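Local coordinates for protein tRNA (uracil(54)-C(5))-methyltransferase (Pyrococcus abyssi, PDB 2JJQ) that methylates carbon 5 of uridine 54 in tRNA, using S-adenosyl-L-methionine as the methyl donor and releasing S-adenosyl-L-homocysteine, at residues F226-N234 against D244-I254; G126-I135 against L192-K201. One frame throughout, in Å; residues are numbered along the deposited sequence.

Contact 1 of 2, residues F226-N234 against D244-I254; sequences FDSIYWSVN and DIERFWGKEFI
A beta hairpin with a classic bulge joins strand 228-233 to strand 244-250, and Trp231 marks the irregularity: its carbonyl O takes both Glu246 N at 2.9 Å and Arg247 N at 3.2 Å, the second on a lone pair. Beside the bulge, Glu246 lays its aliphatic CG over one face of the Trp231 indole, 3.5 Å from the centroid of the six-membered ring. The bend at chi2 (69°) turns the chain beyond CG, and the carboxylate plane stands 66° from that of the indole. On the other face of the sheet Tyr230 lies alongside Phe248. Phe248 CB sits over the middle of its ring in a CH-pi contact, 3.5 Å from the centroid, while the Phe248 ring itself is slid aside and barely overlaps it. At the rim of the phenol, Ile245 CG2 lies in plane, and the hydroxyl OH donates to a lone pair of Glu252 O at 2.6 Å; water 1 donates to the same OH. A tyrosine suits this place because one residue offers both an apolar face and a polar end. Farther along, Ser228 OG reaches Lys251 O at 2.8 Å. Gly250 ends the strand at a positive phi (83°), where a CB would run into the carbonyl of the residue before it and into Asp227 O. The Trp249 indole presents its edge to Ile229 O and Trp231 CB. Strand 244-250 is one of the two edge strands of a five-stranded mixed sheet; on its inner side strand 228-233 pairs with strand 206-212, where Thr212 bonds Trp231 NE1, and Phe226 reaches helix 162-178.

Contact 2 of 2, residues G126-I135 against L192-K201; sequences GHRNRIDLAI and LRYMVLREGK
Ile135 sets its CD1 over the Tyr194-Met195 peptide link, 3.3 Å from Met195 N, in a hollow walled by the Leu192 side chain, whose CG is a tight 3.4 Å from that CD1, and by Met195 CB. With CG1 beside the backbone N (chi1 -54°), the long branch of Ile135 is carried across to the backbone of the opposite strand, while CG2 leans on Leu192. Next along the same face, Leu133 CD1 meets the methyl of Met195, 3.7 Å from CE, and then Leu197 CD1; Ile131 lies alongside Leu197, CG1 against CB. The branched Ile and Leu chains and the unbranched Met195 pack into an apolar layer, which helix 162-178 covers through Leu171 and Ala167. The pairing is a regular antiparallel ladder in a five-stranded mixed sheet, strand 130-136 forming one edge and strand 192-199 leading on to strand 206-212. The opposite face is more polar. Val196 is its bump: CG1 nudges Arg130 NE at 3.5 Å and CG2 touches Asp132 OD2, beneath the salt bridge that those two residues form with each other. Ala134, small enough to leave room, lets the Tyr194 ring settle against its CB. The extended Arg130 passes CD over a face of the Arg198 guanidinium, which Ser269 O and water 3 hold, with water 2 a weaker partner; water 3 links Arg198 NE to Asn129 O. At the far end Lys201, bent at chi2 (-59°), brings NZ into a pocket of oxygens. It donates to Gly126 O at 2.7 Å and Arg128 O at 3.0 Å, from above each carbonyl plane, and pairs with Glu199 OE2. Nearby, Asn129 ND2 bonds the backbone O of Gln272, a residue that binds S-adenosyl-L-methionine, and Ile131 approaches Cys157, a [4Fe-4S] cluster ligand by similarity.

From the N terminus, the chain first lays down 126-135, runs through 56 residues that include helix 162-178, and returns as 192-201, where contact 2 closes that long loop. It then passes through strand 206-212 to 226-234, and contact 1 closes a much shorter loop, a hairpin of nine intervening residues, with 244-254. The two closures follow in series, neither enclosing nor crossing the other. They occupy opposite edges of one five-stranded sheet, with strand 206-212 between their inner strands. Despite this separation they touch: Ile254 CD1 packs on Arg198 O and on Glu199 CA, and Phe226 CE2 meets Leu197 CD2, beside helix 162-178.

Contact 1 of 2, residues F226-N234 against D244-I254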
loop_
_atom_site.group_PDB
_atom_site.type_symbol
_atom_site.label_atom_id
_atom_site.label_comp_id
_atom_site.label_asym_id
_atom_site.label_seq_id
_atom_site.Cartn_x
_atom_site.Cartn_y
_atom_site.Cartn_z
ATOM N N PHE A 226 -13.884 0.624 -19.643
ATOM C CA PHE A 226 -13.347 -0.246 -18.608
ATOM C C PHE A 226 -14.444 -1.176 -18.072
ATOM O O PHE A 226 -15.657 -0.937 -18.249
ATOM C CB PHE A 226 -12.749 0.607 -17.468
ATOM C CG PHE A 226 -11.572 1.419 -17.879
ATOM C CD1 PHE A 226 -10.580 0.879 -18.721
ATOM C CD2 PHE A 226 -11.440 2.743 -17.403
ATOM C CE1 PHE A 226 -9.466 1.653 -19.083
ATOM C CE2 PHE A 226 -10.342 3.525 -17.762
ATOM C CZ PHE A 226 -9.351 2.982 -18.624
ATOM N N ASP A 227 -14.037 -2.268 -17.440
ATOM C CA ASP A 227 -15.003 -3.240 -16.929
ATOM C C ASP A 227 -15.973 -2.688 -15.894
ATOM O O ASP A 227 -17.109 -3.161 -15.786
ATOM C CB ASP A 227 -14.227 -4.370 -16.271
ATOM C CG ASP A 227 -13.160 -4.924 -17.202
ATOM O OD1 ASP A 227 -13.418 -6.024 -17.738
ATOM O OD2 ASP A 227 -12.130 -4.236 -17.415
ATOM N N SER A 228 -15.521 -1.738 -15.079
ATOM C CA SER A 228 -16.385 -1.180 -14.015
ATOM C C SER A 228 -16.168 0.350 -13.996
ATOM O O SER A 228 -14.998 0.800 -14.038
ATOM C CB SER A 228 -15.995 -1.810 -12.646
ATOM O OG SER A 228 -16.728 -1.234 -11.574
ATOM N N ILE A 229 -17.253 1.146 -14.009
ATOM C CA ILE A 229 -17.184 2.584 -13.801
ATOM C C ILE A 229 -18.051 2.902 -12.581
ATOM O O ILE A 229 -19.192 2.482 -12.507
ATOM C CB ILE A 229 -17.731 3.373 -14.985
ATOM C CG1 ILE A 229 -16.965 3.023 -16.261
ATOM C CG2 ILE A 229 -17.694 4.886 -14.623
ATOM C CD1 ILE A 229 -17.779 3.333 -17.545
ATOM N N TYR A 230 -17.499 3.611 -11.608
ATOM C CA TYR A 230 -18.211 3.970 -10.411
ATOM C C TYR A 230 -18.256 5.487 -10.306
ATOM O O TYR A 230 -17.319 6.184 -10.765
ATOM C CB TYR A 230 -17.462 3.464 -9.193
ATOM C CG TYR A 230 -17.991 2.146 -8.667
ATOM C CD1 TYR A 230 -18.944 2.119 -7.623
ATOM C CD2 TYR A 230 -17.553 0.958 -9.188
ATOM C CE1 TYR A 230 -19.427 0.950 -7.119
ATOM C CE2 TYR A 230 -18.030 -0.249 -8.682
ATOM C CZ TYR A 230 -18.953 -0.253 -7.625
ATOM O OH TYR A 230 -19.430 -1.469 -7.121
ATOM N N TRP A 231 -19.354 5.974 -9.734
ATOM C CA TRP A 231 -19.489 7.343 -9.289
ATOM C C TRP A 231 -19.717 7.313 -7.779
ATOM O O TRP A 231 -20.655 6.672 -7.321
ATOM C CB TRP A 231 -20.685 7.997 -9.992
ATOM C CG TRP A 231 -21.008 9.370 -9.490
ATOM C CD1 TRP A 231 -20.156 10.286 -8.887
ATOM C CD2 TRP A 231 -22.289 9.982 -9.535
ATOM N NE1 TRP A 231 -20.860 11.449 -8.574
ATOM C CE2 TRP A 231 -22.173 11.277 -8.948
ATOM C CE3 TRP A 231 -23.524 9.587 -10.080
ATOM C CZ2 TRP A 231 -23.257 12.168 -8.885
ATOM C CZ3 TRP A 231 -24.610 10.461 -9.975
ATOM C CH2 TRP A 231 -24.468 11.731 -9.381
ATOM N N SER A 232 -18.855 7.994 -7.014
ATOM C CA SER A 232 -18.944 8.063 -5.568
ATOM C C SER A 232 -19.027 9.546 -5.200
ATOM O O SER A 232 -18.403 10.370 -5.829
ATOM C CB SER A 232 -17.712 7.472 -4.892
ATOM O OG SER A 232 -17.528 6.104 -5.255
ATOM N N VAL A 233 -19.786 9.852 -4.167
ATOM C CA VAL A 233 -19.979 11.229 -3.729
ATOM C C VAL A 233 -19.414 11.349 -2.326
ATOM O O VAL A 233 -19.861 10.685 -1.377
ATOM C CB VAL A 233 -21.441 11.670 -3.761
ATOM C CG1 VAL A 233 -21.568 13.066 -3.148
ATOM C CG2 VAL A 233 -21.952 11.679 -5.177
ATOM N N ASN A 234 -18.376 12.159 -2.216
ATOM C CA ASN A 234 -17.772 12.402 -0.923
ATOM C C ASN A 234 -18.624 13.473 -0.257
ATOM O O ASN A 234 -18.536 14.668 -0.604
ATOM C CB ASN A 234 -16.317 12.855 -1.041
ATOM C CG ASN A 234 -15.811 13.485 0.261
ATOM O OD1 ASN A 234 -16.342 13.159 1.321
ATOM N ND2 ASN A 234 -14.842 14.422 0.175
ATOM N N ASP A 244 -19.478 7.993 -0.823
ATOM C CA ASP A 244 -20.634 7.075 -0.851
ATOM C C ASP A 244 -20.872 6.599 -2.272
ATOM O O ASP A 244 -20.875 7.394 -3.173
ATOM C CB ASP A 244 -21.891 7.827 -0.362
ATOM C CG ASP A 244 -21.737 8.357 1.082
ATOM O OD1 ASP A 244 -21.002 7.716 1.864
ATOM O OD2 ASP A 244 -22.357 9.404 1.425
ATOM N N ILE A 245 -21.084 5.304 -2.458
ATOM C CA ILE A 245 -21.362 4.769 -3.750
ATOM C C ILE A 245 -22.701 5.318 -4.259
ATOM O O ILE A 245 -23.739 5.108 -3.627
ATOM C CB ILE A 245 -21.458 3.231 -3.665
ATOM C CG1 ILE A 245 -20.102 2.666 -3.181
ATOM C CG2 ILE A 245 -21.922 2.663 -4.999
ATOM C CD1 ILE A 245 -18.911 3.052 -4.068
ATOM N N GLU A 246 -22.657 5.991 -5.393
ATOM C CA GLU A 246 -23.846 6.542 -5.994
ATOM C C GLU A 246 -24.353 5.692 -7.161
ATOM O O GLU A 246 -25.571 5.481 -7.310
ATOM C CB GLU A 246 -23.555 7.973 -6.403
ATOM C CG GLU A 246 -24.698 8.719 -7.064
ATOM C CD GLU A 246 -25.852 9.026 -6.119
ATOM O OE1 GLU A 246 -25.667 8.940 -4.891
ATOM O OE2 GLU A 246 -26.941 9.362 -6.640
ATOM N N ARG A 247 -23.452 5.276 -8.041
ATOM C CA ARG A 247 -23.864 4.467 -9.212
ATOM C C ARG A 247 -22.639 3.764 -9.733
ATOM O O ARG A 247 -21.520 4.284 -9.577
ATOM C CB ARG A 247 -24.420 5.424 -10.307
ATOM C CG ARG A 247 -25.100 4.660 -11.501
ATOM C CD ARG A 247 -26.145 5.610 -12.154
ATOM N NE ARG A 247 -26.709 4.969 -13.354
ATOM C CZ ARG A 247 -27.601 5.572 -14.141
ATOM N NH1 ARG A 247 -28.017 6.803 -13.834
ATOM N NH2 ARG A 247 -28.065 4.958 -15.207
ATOM N N PHE A 248 -22.848 2.592 -10.330
ATOM C CA PHE A 248 -21.833 1.966 -11.155
ATOM C C PHE A 248 -22.454 1.476 -12.454
ATOM O O PHE A 248 -23.676 1.240 -12.519
ATOM C CB PHE A 248 -21.130 0.807 -10.360
ATOM C CG PHE A 248 -22.023 -0.411 -10.087
ATOM C CD1 PHE A 248 -22.727 -0.529 -8.882
ATOM C CD2 PHE A 248 -22.114 -1.425 -11.011
ATOM C CE1 PHE A 248 -23.551 -1.662 -8.629
ATOM C CE2 PHE A 248 -22.891 -2.581 -10.760
ATOM C CZ PHE A 248 -23.617 -2.665 -9.549
ATOM N N TRP A 249 -21.619 1.361 -13.473
ATOM C CA TRP A 249 -21.932 0.854 -14.792
ATOM C C TRP A 249 -20.949 -0.304 -15.023
ATOM O O TRP A 249 -19.751 -0.222 -14.642
ATOM C CB TRP A 249 -21.729 1.949 -15.872
ATOM C CG TRP A 249 -22.641 3.160 -15.753
ATOM C CD1 TRP A 249 -23.750 3.423 -16.515
ATOM C CD2 TRP A 249 -22.473 4.308 -14.883
ATOM N NE1 TRP A 249 -24.309 4.622 -16.138
ATOM C CE2 TRP A 249 -23.537 5.196 -15.154
ATOM C CE3 TRP A 249 -21.501 4.680 -13.934
ATOM C CZ2 TRP A 249 -23.689 6.424 -14.496
ATOM C CZ3 TRP A 249 -21.681 5.910 -13.226
ATOM C CH2 TRP A 249 -22.762 6.764 -13.532
ATOM N N GLY A 250 -21.431 -1.395 -15.594
ATOM C CA GLY A 250 -20.579 -2.564 -15.814
ATOM C C GLY A 250 -20.523 -3.382 -14.546
ATOM O O GLY A 250 -21.526 -3.518 -13.847
ATOM N N LYS A 251 -19.355 -3.951 -14.242
ATOM C CA LYS A 251 -19.262 -4.910 -13.147
ATOM C C LYS A 251 -19.311 -4.233 -11.784
ATOM O O LYS A 251 -18.724 -3.157 -11.583
ATOM C CB LYS A 251 -17.949 -5.709 -13.246
ATOM C CG LYS A 251 -17.832 -6.582 -14.465
ATOM C CD LYS A 251 -16.526 -7.380 -14.478
ATOM C CE LYS A 251 -16.097 -7.687 -15.939
ATOM N NZ LYS A 251 -15.591 -9.080 -16.166
ATOM N N GLU A 252 -20.040 -4.837 -10.857
ATOM C CA GLU A 252 -20.071 -4.289 -9.519
ATOM C C GLU A 252 -18.659 -4.408 -8.892
ATOM O O GLU A 252 -18.238 -3.556 -8.119
ATOM C CB GLU A 252 -21.069 -5.035 -8.662
ATOM C CG GLU A 252 -21.263 -4.415 -7.308
ATOM C CD GLU A 252 -22.221 -5.184 -6.449
ATOM O OE1 GLU A 252 -22.525 -6.333 -6.783
ATOM O OE2 GLU A 252 -22.640 -4.634 -5.390
ATOM N N PHE A 253 -17.946 -5.475 -9.224
ATOM C CA PHE A 253 -16.575 -5.645 -8.658
ATOM C C PHE A 253 -15.657 -6.054 -9.785
ATOM O O PHE A 253 -16.082 -6.807 -10.683
ATOM C CB PHE A 253 -16.485 -6.769 -7.613
ATOM C CG PHE A 253 -17.415 -6.650 -6.485
ATOM C CD1 PHE A 253 -17.060 -5.930 -5.370
ATOM C CD2 PHE A 253 -18.655 -7.278 -6.525
ATOM C CE1 PHE A 253 -17.949 -5.825 -4.251
ATOM C CE2 PHE A 253 -19.524 -7.178 -5.420
ATOM C CZ PHE A 253 -19.171 -6.473 -4.317
ATOM N N ILE A 254 -14.409 -5.586 -9.785
ATOM C CA ILE A 254 -13.436 -6.321 -10.603
ATOM C C ILE A 254 -12.695 -7.356 -9.750
ATOM O O ILE A 254 -12.887 -7.423 -8.524
ATOM C CB ILE A 254 -12.424 -5.395 -11.320
ATOM C CG1 ILE A 254 -11.589 -4.616 -10.285
ATOM C CG2 ILE A 254 -13.241 -4.436 -12.311
ATOM C CD1 ILE A 254 -10.359 -3.857 -10.918
HETATM O O HOH W 1 -21.208 -1.460 -5.173
#

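Contact 2 of 2, residues G126-I135 against L192-K201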
loop_
_atom_site.group_PDB
_atom_site.type_symbol
_atom_site.label_atom_id
_atom_site.label_comp_id
_atom_site.label_asym_id
_atom_site.label_seq_id
_atom_site.Cartn_x
_atom_site.Cartn_y
_atom_site.Cartn_z
ATOM N N GLY A 126 4.471 -0.538 -13.538
ATOM C CA GLY A 126 3.282 -1.328 -13.860
ATOM C C GLY A 126 2.782 -2.224 -12.730
ATOM O O GLY A 126 1.768 -2.902 -12.903
ATOM N N HIS A 127 3.472 -2.224 -11.587
ATOM C CA HIS A 127 3.128 -3.153 -10.463
ATOM C C HIS A 127 1.981 -2.660 -9.593
ATOM O O HIS A 127 1.336 -3.452 -8.868
ATOM C CB HIS A 127 4.336 -3.382 -9.551
ATOM C CG HIS A 127 4.863 -2.115 -8.963
ATOM N ND1 HIS A 127 5.555 -1.198 -9.724
ATOM C CD2 HIS A 127 4.762 -1.582 -7.726
ATOM C CE1 HIS A 127 5.847 -0.146 -8.982
ATOM N NE2 HIS A 127 5.369 -0.346 -7.767
ATOM N N ARG A 128 1.759 -1.340 -9.595
ATOM C CA ARG A 128 0.827 -0.765 -8.667
ATOM C C ARG A 128 -0.600 -0.875 -9.241
ATOM O O ARG A 128 -0.831 -0.504 -10.399
ATOM C CB ARG A 128 1.194 0.709 -8.434
ATOM C CG ARG A 128 0.507 1.253 -7.213
ATOM C CD ARG A 128 1.001 2.613 -6.792
ATOM N NE ARG A 128 -0.055 3.096 -5.926
ATOM C CZ ARG A 128 -0.131 2.855 -4.619
ATOM N NH1 ARG A 128 0.853 2.226 -3.987
ATOM N NH2 ARG A 128 -1.172 3.297 -3.933
ATOM N N ASN A 129 -1.550 -1.299 -8.410
ATOM C CA ASN A 129 -2.870 -1.630 -8.884
ATOM C C ASN A 129 -3.957 -0.647 -8.429
ATOM O O ASN A 129 -5.149 -0.908 -8.673
ATOM C CB ASN A 129 -3.173 -3.070 -8.479
ATOM C CG ASN A 129 -3.296 -3.227 -6.950
ATOM O OD1 ASN A 129 -3.653 -2.260 -6.269
ATOM N ND2 ASN A 129 -2.916 -4.399 -6.413
ATOM N N ARG A 130 -3.559 0.479 -7.814
ATOM C CA ARG A 130 -4.473 1.583 -7.482
ATOM C C ARG A 130 -3.718 2.920 -7.552
ATOM O O ARG A 130 -2.623 3.025 -7.015
ATOM C CB ARG A 130 -5.098 1.388 -6.089
ATOM C CG ARG A 130 -6.067 2.471 -5.701
ATOM C CD ARG A 130 -6.398 2.553 -4.216
ATOM N NE ARG A 130 -7.212 3.758 -4.018
ATOM C CZ ARG A 130 -8.024 3.997 -3.002
ATOM N NH1 ARG A 130 -8.125 3.127 -2.003
ATOM N NH2 ARG A 130 -8.730 5.127 -2.972
ATOM N N ILE A 131 -4.305 3.933 -8.193
ATOM C CA ILE A 131 -3.793 5.286 -8.068
ATOM C C ILE A 131 -4.977 6.227 -7.907
ATOM O O ILE A 131 -6.091 5.908 -8.409
ATOM C CB ILE A 131 -2.957 5.714 -9.261
ATOM C CG1 ILE A 131 -3.748 5.643 -10.562
ATOM C CG2 ILE A 131 -1.662 4.841 -9.317
ATOM C CD1 ILE A 131 -2.841 6.041 -11.725
ATOM N N ASP A 132 -4.768 7.307 -7.155
ATOM C CA ASP A 132 -5.824 8.283 -6.860
ATOM C C ASP A 132 -5.335 9.584 -7.483
ATOM O O ASP A 132 -4.306 10.148 -7.051
ATOM C CB ASP A 132 -6.020 8.396 -5.335
ATOM C CG ASP A 132 -6.463 7.032 -4.689
ATOM O OD1 ASP A 132 -5.934 5.944 -5.043
ATOM O OD2 ASP A 132 -7.334 7.022 -3.800
ATOM N N LEU A 133 -5.970 9.988 -8.576
ATOM C CA LEU A 133 -5.575 11.190 -9.290
ATOM C C LEU A 133 -6.533 12.320 -8.967
ATOM O O LEU A 133 -7.759 12.180 -9.099
ATOM C CB LEU A 133 -5.600 10.924 -10.801
ATOM C CG LEU A 133 -4.645 9.834 -11.308
ATOM C CD1 LEU A 133 -5.077 9.357 -12.684
ATOM C CD2 LEU A 133 -3.241 10.394 -11.343
ATOM N N ALA A 134 -5.988 13.439 -8.487
ATOM C CA ALA A 134 -6.786 14.615 -8.294
ATOM C C ALA A 134 -7.097 15.290 -9.640
ATOM O O ALA A 134 -6.244 15.334 -10.536
ATOM C CB ALA A 134 -6.076 15.621 -7.298
ATOM N N ILE A 135 -8.313 15.836 -9.768
ATOM C CA ILE A 135 -8.746 16.405 -11.063
ATOM C C ILE A 135 -9.021 17.889 -10.808
ATOM O O ILE A 135 -10.017 18.251 -10.235
ATOM C CB ILE A 135 -10.015 15.684 -11.590
ATOM C CG1 ILE A 135 -9.779 14.156 -11.638
ATOM C CG2 ILE A 135 -10.503 16.271 -12.939
ATOM C CD1 ILE A 135 -11.087 13.395 -11.768
ATOM N N LEU A 192 -16.081 17.621 -9.777
ATOM C CA LEU A 192 -15.238 16.436 -9.870
ATOM C C LEU A 192 -13.936 16.606 -9.038
ATOM O O LEU A 192 -13.216 17.582 -9.215
ATOM C CB LEU A 192 -14.946 16.156 -11.367
ATOM C CG LEU A 192 -14.155 14.935 -11.792
ATOM C CD1 LEU A 192 -14.759 13.672 -11.132
ATOM C CD2 LEU A 192 -14.192 14.843 -13.341
ATOM N N ARG A 193 -13.630 15.661 -8.146
ATOM C CA ARG A 193 -12.450 15.799 -7.259
ATOM C C ARG A 193 -11.322 14.790 -7.590
ATOM O O ARG A 193 -10.165 15.193 -7.725
ATOM C CB ARG A 193 -12.860 15.688 -5.788
ATOM C CG ARG A 193 -13.943 16.691 -5.362
ATOM C CD ARG A 193 -13.413 18.139 -5.585
ATOM N NE ARG A 193 -14.366 19.225 -5.325
ATOM C CZ ARG A 193 -14.438 19.880 -4.168
ATOM N NH1 ARG A 193 -13.656 19.504 -3.176
ATOM N NH2 ARG A 193 -15.309 20.872 -4.000
ATOM N N TYR A 194 -11.645 13.493 -7.697
ATOM C CA TYR A 194 -10.637 12.461 -7.955
ATOM C C TYR A 194 -11.131 11.471 -8.990
ATOM O O TYR A 194 -12.346 11.174 -9.040
ATOM C CB TYR A 194 -10.312 11.635 -6.664
ATOM C CG TYR A 194 -9.565 12.414 -5.600
ATOM C CD1 TYR A 194 -8.184 12.505 -5.625
ATOM C CD2 TYR A 194 -10.256 13.044 -4.578
ATOM C CE1 TYR A 194 -7.507 13.235 -4.673
ATOM C CE2 TYR A 194 -9.573 13.793 -3.581
ATOM C CZ TYR A 194 -8.192 13.872 -3.652
ATOM O OH TYR A 194 -7.492 14.601 -2.709
ATOM N N MET A 195 -10.190 10.920 -9.758
ATOM C CA MET A 195 -10.438 9.734 -10.553
ATOM C C MET A 195 -9.542 8.676 -9.907
ATOM O O MET A 195 -8.330 8.830 -9.923
ATOM C CB MET A 195 -9.973 9.918 -11.996
ATOM C CG MET A 195 -9.971 8.567 -12.784
ATOM S SD MET A 195 -9.836 8.695 -14.583
ATOM C CE MET A 195 -8.127 9.239 -14.779
ATOM N N VAL A 196 -10.142 7.656 -9.306
ATOM C CA VAL A 196 -9.327 6.576 -8.708
ATOM C C VAL A 196 -9.337 5.415 -9.679
ATOM O O VAL A 196 -10.419 4.990 -10.132
ATOM C CB VAL A 196 -9.914 6.108 -7.356
ATOM C CG1 VAL A 196 -9.091 4.855 -6.823
ATOM C CG2 VAL A 196 -9.978 7.242 -6.319
ATOM N N LEU A 197 -8.169 4.921 -10.061
ATOM C CA LEU A 197 -8.105 3.873 -11.060
ATOM C C LEU A 197 -7.619 2.611 -10.359
ATOM O O LEU A 197 -6.677 2.665 -9.574
ATOM C CB LEU A 197 -7.097 4.270 -12.144
ATOM C CG LEU A 197 -7.574 5.214 -13.236
ATOM C CD1 LEU A 197 -6.344 5.713 -14.054
ATOM C CD2 LEU A 197 -8.515 4.388 -14.157
ATOM N N ARG A 198 -8.272 1.483 -10.612
ATOM C CA ARG A 198 -7.792 0.215 -10.085
ATOM C C ARG A 198 -7.712 -0.792 -11.194
ATOM O O ARG A 198 -8.494 -0.717 -12.176
ATOM C CB ARG A 198 -8.719 -0.275 -8.962
ATOM C CG ARG A 198 -8.830 0.769 -7.851
ATOM C CD ARG A 198 -9.607 0.302 -6.643
ATOM N NE ARG A 198 -8.759 -0.613 -5.872
ATOM C CZ ARG A 198 -8.964 -0.946 -4.603
ATOM N NH1 ARG A 198 -10.007 -0.452 -3.938
ATOM N NH2 ARG A 198 -8.129 -1.801 -4.027
ATOM N N GLU A 199 -6.781 -1.746 -11.091
ATOM C CA GLU A 199 -6.798 -2.805 -12.074
ATOM C C GLU A 199 -6.268 -4.118 -11.548
ATOM O O GLU A 199 -5.453 -4.134 -10.614
ATOM C CB GLU A 199 -6.076 -2.420 -13.381
ATOM C CG GLU A 199 -4.637 -2.512 -13.380
ATOM C CD GLU A 199 -4.024 -2.104 -14.747
ATOM O OE1 GLU A 199 -4.746 -2.032 -15.783
ATOM O OE2 GLU A 199 -2.808 -1.838 -14.762
ATOM N N GLY A 200 -6.742 -5.197 -12.134
ATOM C CA GLY A 200 -6.249 -6.533 -11.757
ATOM C C GLY A 200 -5.118 -6.820 -12.703
ATOM O O GLY A 200 -5.324 -6.924 -13.946
ATOM N N LYS A 201 -3.916 -6.924 -12.169
ATOM C CA LYS A 201 -2.742 -7.182 -13.072
ATOM C C LYS A 201 -2.847 -8.553 -13.750
ATOM O O LYS A 201 -2.382 -8.717 -14.904
ATOM C CB LYS A 201 -1.423 -7.079 -12.297
ATOM C CG LYS A 201 -1.226 -5.718 -11.621
ATOM C CD LYS A 201 -1.240 -4.562 -12.643
ATOM C CE LYS A 201 -1.134 -3.248 -11.938
ATOM N NZ LYS A 201 -0.841 -2.157 -12.872
HETATM O O HOH W 2 -5.328 -1.730 -3.957
HETATM O O HOH W 3 -6.774 -2.383 -7.065
#